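Long-range contact in rifamycin polyketide synthase (PDB 4LN9), which probably removes water from a polyketide intermediate through the dehydratase domain of its terminal module during rifamycin assembly: residues 274-286 against 293-305. Numbering follows the deposited sequence.
Sequences AAGASVLRVRVAK and SLEAVDESGGLVV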
ATOM      1  N   ALA A 274     -10.989  -0.865  25.630  1.00 32.78           N
ATOM      2  CA  ALA A 274     -11.843  -2.012  25.345  1.00 37.83           C
ATOM      3  C   ALA A 274     -12.604  -1.767  24.047  1.00 35.97           C
ATOM      4  O   ALA A 274     -13.181  -0.696  23.858  1.00 35.08           O
ATOM      5  CB  ALA A 274     -12.815  -2.242  26.495  1.00 32.33           C
ATOM      6  N   ALA A 275     -12.563  -2.735  23.136  1.00 33.61           N
ATOM      7  CA  ALA A 275     -13.019  -2.510  21.763  1.00 32.43           C
ATOM      8  C   ALA A 275     -14.505  -2.811  21.570  1.00 32.54           C
ATOM      9  O   ALA A 275     -15.045  -3.739  22.173  1.00 32.02           O
ATOM     10  CB  ALA A 275     -12.179  -3.315  20.783  1.00 31.58           C
ATOM     11  N   GLY A 276     -15.145  -2.053  20.685  1.00 28.45           N
ATOM     12  CA  GLY A 276     -16.417  -2.462  20.101  1.00 29.85           C
ATOM     13  C   GLY A 276     -17.616  -2.178  20.989  1.00 36.01           C
ATOM     14  O   GLY A 276     -18.666  -2.799  20.832  1.00 31.07           O
ATOM     15  N   ALA A 277     -17.492  -1.182  21.864  1.00 28.98           N
ATOM     16  CA  ALA A 277     -18.584  -0.803  22.767  1.00 33.11           C
ATOM     17  C   ALA A 277     -19.731  -0.120  22.020  1.00 35.09           C
ATOM     18  O   ALA A 277     -19.520   0.466  20.958  1.00 32.59           O
ATOM     19  CB  ALA A 277     -18.061   0.100  23.876  1.00 25.14           C
ATOM     20  N   SER A 278     -20.926  -0.120  22.608  1.00 30.18           N
ATOM     21  CA  SER A 278     -22.054   0.607  22.020  1.00 28.19           C
ATOM     22  C   SER A 278     -22.814   1.482  23.017  1.00 26.79           C
ATOM     23  O   SER A 278     -23.650   2.295  22.626  1.00 27.46           O
ATOM     24  CB  SER A 278     -23.015  -0.345  21.302  1.00 36.67           C
ATOM     25  OG  SER A 278     -23.394  -1.421  22.143  1.00 43.43           O
ATOM     26  N   VAL A 279     -22.454   1.379  24.290  1.00 30.62           N
ATOM     27  CA  VAL A 279     -23.112   2.153  25.335  1.00 28.47           C
ATOM     28  C   VAL A 279     -22.059   2.580  26.356  1.00 25.26           C
ATOM     29  O   VAL A 279     -21.139   1.817  26.641  1.00 30.88           O
ATOM     30  CB  VAL A 279     -24.181   1.299  26.046  1.00 25.30           C
ATOM     31  CG1 VAL A 279     -25.293   0.928  25.076  1.00 26.91           C
ATOM     32  CG2 VAL A 279     -23.546   0.045  26.634  1.00 32.06           C
ATOM     33  N   LEU A 280     -22.056   3.858  26.725  1.00 23.44           N
ATOM     34  CA  LEU A 280     -21.014   4.370  27.616  1.00 21.60           C
ATOM     35  C   LEU A 280     -21.613   5.169  28.766  1.00 23.06           C
ATOM     36  O   LEU A 280     -22.642   5.822  28.601  1.00 22.06           O
ATOM     37  CB  LEU A 280     -20.031   5.254  26.848  1.00 26.42           C
ATOM     38  CG  LEU A 280     -19.192   4.656  25.717  1.00 25.98           C
ATOM     39  CD1 LEU A 280     -18.351   5.759  25.083  1.00 30.82           C
ATOM     40  CD2 LEU A 280     -18.307   3.522  26.218  1.00 24.68           C
ATOM     41  N   ARG A 281     -20.913   5.191  29.896  1.00 22.44           N
ATOM     42  CA  ARG A 281     -21.016   6.289  30.849  1.00 24.15           C
ATOM     43  C   ARG A 281     -19.753   7.133  30.757  1.00 22.47           C
ATOM     44  O   ARG A 281     -18.647   6.595  30.706  1.00 21.52           O
ATOM     45  CB  ARG A 281     -21.149   5.744  32.273  1.00 23.67           C
ATOM     46  CG  ARG A 281     -22.358   4.854  32.508  1.00 28.98           C
ATOM     47  CD  ARG A 281     -22.367   4.340  33.940  1.00 28.98           C
ATOM     48  NE  ARG A 281     -23.246   3.186  34.099  1.00 30.38           N
ATOM     49  CZ  ARG A 281     -23.437   2.533  35.242  1.00 36.46           C
ATOM     50  NH1 ARG A 281     -22.774   2.887  36.337  1.00 30.37           N
ATOM     51  NH2 ARG A 281     -24.259   1.493  35.277  1.00 31.05           N
ATOM     52  N   VAL A 282     -19.922   8.448  30.679  1.00 21.99           N
ATOM     53  CA  VAL A 282     -18.805   9.343  30.393  1.00 25.18           C
ATOM     54  C   VAL A 282     -18.711  10.490  31.399  1.00 24.28           C
ATOM     55  O   VAL A 282     -19.724  10.941  31.939  1.00 25.41           O
ATOM     56  CB  VAL A 282     -18.884   9.910  28.961  1.00 25.15           C
ATOM     57  CG1 VAL A 282     -19.191   8.800  27.967  1.00 28.19           C
ATOM     58  CG2 VAL A 282     -19.937  11.005  28.881  1.00 29.20           C
ATOM     59  N   ARG A 283     -17.479  10.842  31.765  1.00 24.04           N
ATOM     60  CA  ARG A 283     -17.196  12.106  32.451  1.00 22.99           C
ATOM     61  C   ARG A 283     -16.313  12.991  31.578  1.00 26.37           C
ATOM     62  O   ARG A 283     -15.236  12.576  31.151  1.00 24.57           O
ATOM     63  CB  ARG A 283     -16.499  11.854  33.795  1.00 24.17           C
ATOM     64  CG  ARG A 283     -16.007  13.123  34.481  1.00 24.11           C
ATOM     65  CD  ARG A 283     -15.175  12.810  35.717  1.00 29.22           C
ATOM     66  NE  ARG A 283     -14.761  14.018  36.430  1.00 32.74           N
ATOM     67  CZ  ARG A 283     -13.613  14.656  36.218  1.00 32.29           C
ATOM     68  NH1 ARG A 283     -12.775  14.221  35.287  1.00 28.80           N
ATOM     69  NH2 ARG A 283     -13.296  15.719  36.945  1.00 32.88           N
ATOM     70  N   VAL A 284     -16.782  14.204  31.301  1.00 23.70           N
ATOM     71  CA  VAL A 284     -15.996  15.166  30.537  1.00 27.93           C
ATOM     72  C   VAL A 284     -15.658  16.388  31.385  1.00 29.51           C
ATOM     73  O   VAL A 284     -16.533  16.957  32.039  1.00 31.46           O
ATOM     74  CB  VAL A 284     -16.727  15.606  29.252  1.00 27.48           C
ATOM     75  CG1 VAL A 284     -15.902  16.640  28.501  1.00 30.62           C
ATOM     76  CG2 VAL A 284     -17.005  14.402  28.364  1.00 29.75           C
ATOM     77  N   ALA A 285     -14.374  16.732  31.446  1.00 29.20           N
ATOM     78  CA  ALA A 285     -13.923  17.876  32.238  1.00 34.71           C
ATOM     79  C   ALA A 285     -12.970  18.795  31.475  1.00 39.03           C
ATOM     80  O   ALA A 285     -12.573  18.498  30.348  1.00 32.33           O
ATOM     81  CB  ALA A 285     -13.284  17.407  33.538  1.00 33.18           C
ATOM     82  N   LYS A 286     -12.543  19.870  32.136  1.00 38.21           N
ATOM     83  CA  LYS A 286     -11.661  20.868  31.528  1.00 47.28           C
ATOM     84  C   LYS A 286     -10.328  20.948  32.267  1.00 43.84           C
ATOM     85  O   LYS A 286     -10.239  21.569  33.327  1.00 48.89           O
ATOM     86  CB  LYS A 286     -12.331  22.244  31.540  1.00 43.09           C
ATOM     87  CG  LYS A 286     -13.374  22.439  30.454  1.00 47.62           C
ATOM     88  CD  LYS A 286     -14.678  22.972  31.027  1.00 52.68           C
ATOM     89  CE  LYS A 286     -15.688  23.262  29.924  1.00 55.67           C
ATOM     90  NZ  LYS A 286     -17.093  23.186  30.438  1.00 69.73           N
ATOM     91  N   SER A 293     -11.068  16.862  28.710  1.00 30.84           N
ATOM     92  CA  SER A 293     -10.569  15.508  28.936  1.00 25.71           C
ATOM     93  C   SER A 293     -11.758  14.566  29.053  1.00 27.83           C
ATOM     94  O   SER A 293     -12.874  15.007  29.314  1.00 27.84           O
ATOM     95  CB  SER A 293      -9.736  15.457  30.219  1.00 29.44           C
ATOM     96  OG  SER A 293     -10.536  15.744  31.354  1.00 35.62           O
ATOM     97  N   LEU A 294     -11.546  13.290  28.748  1.00 25.32           N
ATOM     98  CA  LEU A 294     -12.644  12.334  28.727  1.00 27.20           C
ATOM     99  C   LEU A 294     -12.219  11.018  29.367  1.00 28.05           C
ATOM    100  O   LEU A 294     -11.082  10.574  29.201  1.00 26.58           O
ATOM    101  CB  LEU A 294     -13.128  12.100  27.291  1.00 30.25           C
ATOM    102  CG  LEU A 294     -14.069  10.915  27.049  1.00 35.65           C
ATOM    103  CD1 LEU A 294     -15.442  11.186  27.646  1.00 31.85           C
ATOM    104  CD2 LEU A 294     -14.183  10.611  25.562  1.00 34.87           C
ATOM    105  N   GLU A 295     -13.103  10.464  30.196  1.00 23.03           N
ATOM    106  CA  GLU A 295     -13.008   9.068  30.618  1.00 23.80           C
ATOM    107  C   GLU A 295     -14.376   8.432  30.414  1.00 24.83           C
ATOM    108  O   GLU A 295     -15.401   9.050  30.703  1.00 23.40           O
ATOM    109  CB  GLU A 295     -12.606   8.984  32.100  1.00 21.91           C
ATOM    110  CG  GLU A 295     -12.305   7.577  32.607  1.00 27.43           C
ATOM    111  CD  GLU A 295     -11.644   7.565  33.981  1.00 32.71           C
ATOM    112  OE1 GLU A 295     -12.196   8.185  34.917  1.00 35.13           O
ATOM    113  OE2 GLU A 295     -10.598   6.897  34.138  1.00 37.93           O
ATOM    114  N   ALA A 296     -14.400   7.253  29.801  1.00 20.37           N
ATOM    115  CA  ALA A 296     -15.659   6.576  29.523  1.00 23.51           C
ATOM    116  C   ALA A 296     -15.559   5.092  29.856  1.00 25.10           C
ATOM    117  O   ALA A 296     -14.511   4.473  29.663  1.00 26.97           O
ATOM    118  CB  ALA A 296     -16.063   6.776  28.071  1.00 29.03           C
ATOM    119  N   VAL A 297     -16.598   4.571  30.506  1.00 24.22           N
ATOM    120  CA  VAL A 297     -16.677   3.150  30.835  1.00 21.24           C
ATOM    121  C   VAL A 297     -17.897   2.513  30.173  1.00 19.15           C
ATOM    122  O   VAL A 297     -18.820   3.213  29.757  1.00 21.57           O
ATOM    123  CB  VAL A 297     -16.753   2.914  32.362  1.00 24.00           C
ATOM    124  CG1 VAL A 297     -15.498   3.428  33.051  1.00 18.32           C
ATOM    125  CG2 VAL A 297     -18.000   3.561  32.950  1.00 22.63           C
ATOM    126  N   ASP A 298     -17.869   1.191  30.013  1.00 21.56           N
ATOM    127  CA  ASP A 298     -19.066   0.476  29.573  1.00 24.57           C
ATOM    128  C   ASP A 298     -19.964   0.166  30.764  1.00 24.63           C
ATOM    129  O   ASP A 298     -19.659   0.551  31.893  1.00 23.21           O
ATOM    130  CB  ASP A 298     -18.704  -0.800  28.803  1.00 29.21           C
ATOM    131  CG  ASP A 298     -17.888  -1.778  29.632  1.00 35.90           C
ATOM    132  OD1 ASP A 298     -18.084  -1.831  30.865  1.00 34.57           O
ATOM    133  OD2 ASP A 298     -17.119  -2.559  29.032  1.00 38.15           O
ATOM    134  N   GLU A 299     -21.101  -0.470  30.509  1.00 29.27           N
ATOM    135  CA  GLU A 299     -22.109  -0.631  31.549  1.00 30.94           C
ATOM    136  C   GLU A 299     -21.669  -1.605  32.639  1.00 33.72           C
ATOM    137  O   GLU A 299     -22.126  -1.518  33.780  1.00 34.83           O
ATOM    138  CB  GLU A 299     -23.445  -1.054  30.942  1.00 35.09           C
ATOM    139  CG  GLU A 299     -24.295   0.126  30.498  1.00 34.75           C
ATOM    140  CD  GLU A 299     -24.561   1.102  31.629  1.00 38.17           C
ATOM    141  OE1 GLU A 299     -25.039   0.655  32.694  1.00 36.29           O
ATOM    142  OE2 GLU A 299     -24.183   2.287  31.500  1.00 37.50           O
ATOM    143  N   SER A 300     -20.670  -2.421  32.322  1.00 31.38           N
ATOM    144  CA  SER A 300     -20.070  -3.305  33.310  1.00 32.76           C
ATOM    145  C   SER A 300     -19.004  -2.577  34.126  1.00 33.10           C
ATOM    146  O   SER A 300     -18.527  -3.093  35.136  1.00 34.95           O
ATOM    147  CB  SER A 300     -19.474  -4.543  32.636  1.00 35.28           C
ATOM    148  OG  SER A 300     -18.179  -4.277  32.126  1.00 41.65           O
ATOM    149  N   GLY A 301     -18.731  -1.329  33.762  1.00 30.30           N
ATOM    150  CA  GLY A 301     -17.841  -0.489  34.556  1.00 30.15           C
ATOM    151  C   GLY A 301     -16.388  -0.572  34.121  1.00 26.29           C
ATOM    152  O   GLY A 301     -15.524   0.082  34.701  1.00 28.71           O
ATOM    153  N   GLY A 302     -16.118  -1.351  33.078  1.00 28.52           N
ATOM    154  CA  GLY A 302     -14.763  -1.446  32.533  1.00 24.80           C
ATOM    155  C   GLY A 302     -14.398  -0.230  31.701  1.00 26.24           C
ATOM    156  O   GLY A 302     -15.224   0.277  30.944  1.00 23.18           O
ATOM    157  N   LEU A 303     -13.135   0.182  31.758  1.00 23.79           N
ATOM    158  CA  LEU A 303     -12.668   1.299  30.932  1.00 23.84           C
ATOM    159  C   LEU A 303     -12.862   1.027  29.440  1.00 27.72           C
ATOM    160  O   LEU A 303     -12.451  -0.022  28.940  1.00 30.35           O
ATOM    161  CB  LEU A 303     -11.189   1.571  31.200  1.00 35.17           C
ATOM    162  CG  LEU A 303     -10.803   2.733  32.115  1.00 31.29           C
ATOM    163  CD1 LEU A 303      -9.282   2.871  32.123  1.00 27.19           C
ATOM    164  CD2 LEU A 303     -11.458   4.033  31.670  1.00 23.84           C
ATOM    165  N   VAL A 304     -13.253   2.067  28.705  1.00 23.89           N
ATOM    166  CA  VAL A 304     -13.341   1.989  27.248  1.00 26.86           C
ATOM    167  C   VAL A 304     -12.421   2.982  26.530  1.00 30.67           C
ATOM    168  O   VAL A 304     -11.662   2.596  25.642  1.00 28.73           O
ATOM    169  CB  VAL A 304     -14.792   2.155  26.748  1.00 26.43           C
ATOM    170  CG1 VAL A 304     -14.840   2.120  25.228  1.00 30.03           C
ATOM    171  CG2 VAL A 304     -15.683   1.072  27.341  1.00 25.21           C
ATOM    172  N   VAL A 305     -12.475   4.252  26.921  1.00 25.51           N
ATOM    173  CA  VAL A 305     -11.588   5.259  26.337  1.00 27.33           C
ATOM    174  C   VAL A 305     -11.166   6.320  27.352  1.00 27.35           C
ATOM    175  O   VAL A 305     -11.933   6.672  28.248  1.00 23.22           O
ATOM    176  CB  VAL A 305     -12.210   5.919  25.085  1.00 31.14           C
ATOM    177  CG1 VAL A 305     -13.641   6.355  25.358  1.00 31.39           C
ATOM    178  CG2 VAL A 305     -11.362   7.094  24.617  1.00 27.32           C
TER
HETATM  179  O   HOH W   1     -24.743   4.207  29.928  1.00 39.39           O
HETATM  180  O   HOH W   2     -12.970  13.280  32.324  1.00 40.28           O
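The guanidinium of Arg281 takes the carboxylate of Glu299 at its edge, side-on through NE and one NH2 hydrogen: NE meets OE2 at 2.9 Å and NH2 meets OE1 at 2.8 Å. Both acceptors lie close to the guanidinium plane, yet the two flat groups are turned 43° apart, so each nitrogen reaches the syn side of its oxygen from somewhat outside the carboxylate plane. Arginine suits this place because its outstretched chain spans the distance from strand to turn, while a kink about the CB-CG bond of Glu299 (chi2 -57°) turns its carboxylate toward the arginine. Two further partners fix the guanidinium, Phe167 O at NH1 and Trp170 through a cation-pi contact.

Glu299 belongs to the type I turn Asp298-Gly301, where Asp298 OD1 accepts from Ser300 OG and Gly302 N on opposite faces of its carboxylate; Gly301 takes the positive phi. This turn leads from strand 291-297 into strand 303-313; on its other side 291-297 pairs antiparallel with 279-285 through Arg281-Val297, Arg283-Glu295 and Ala285-Ser293, each joined by two backbone bonds.

Side chains alternate. Val282, Val284, Leu294 and Ala296 share the apolar face: Leu294 CD1 lies 3.6 Å from Val284 CG2, and the small Ala296 admits Val282 CG1 at 3.7 Å. Farther along, Leu280 CD2 packs on Val304 CG2 at 3.8 Å. A classic beta bulge sets Val304 and Val305 together opposite Ala296 where strand 303-313 pairs with 291-297. On the other face Arg283 pairs with Glu214, and Glu295 accepts from the backbone of Ala164 and Phe165.

This hairpin is part of the double hotdog fold: strand 214-220 bonds to the far edge of 279-285, strand 303-313 flanks 291-297, and helix 236-251 packs against Leu280, Val282, Val284 and Leu294.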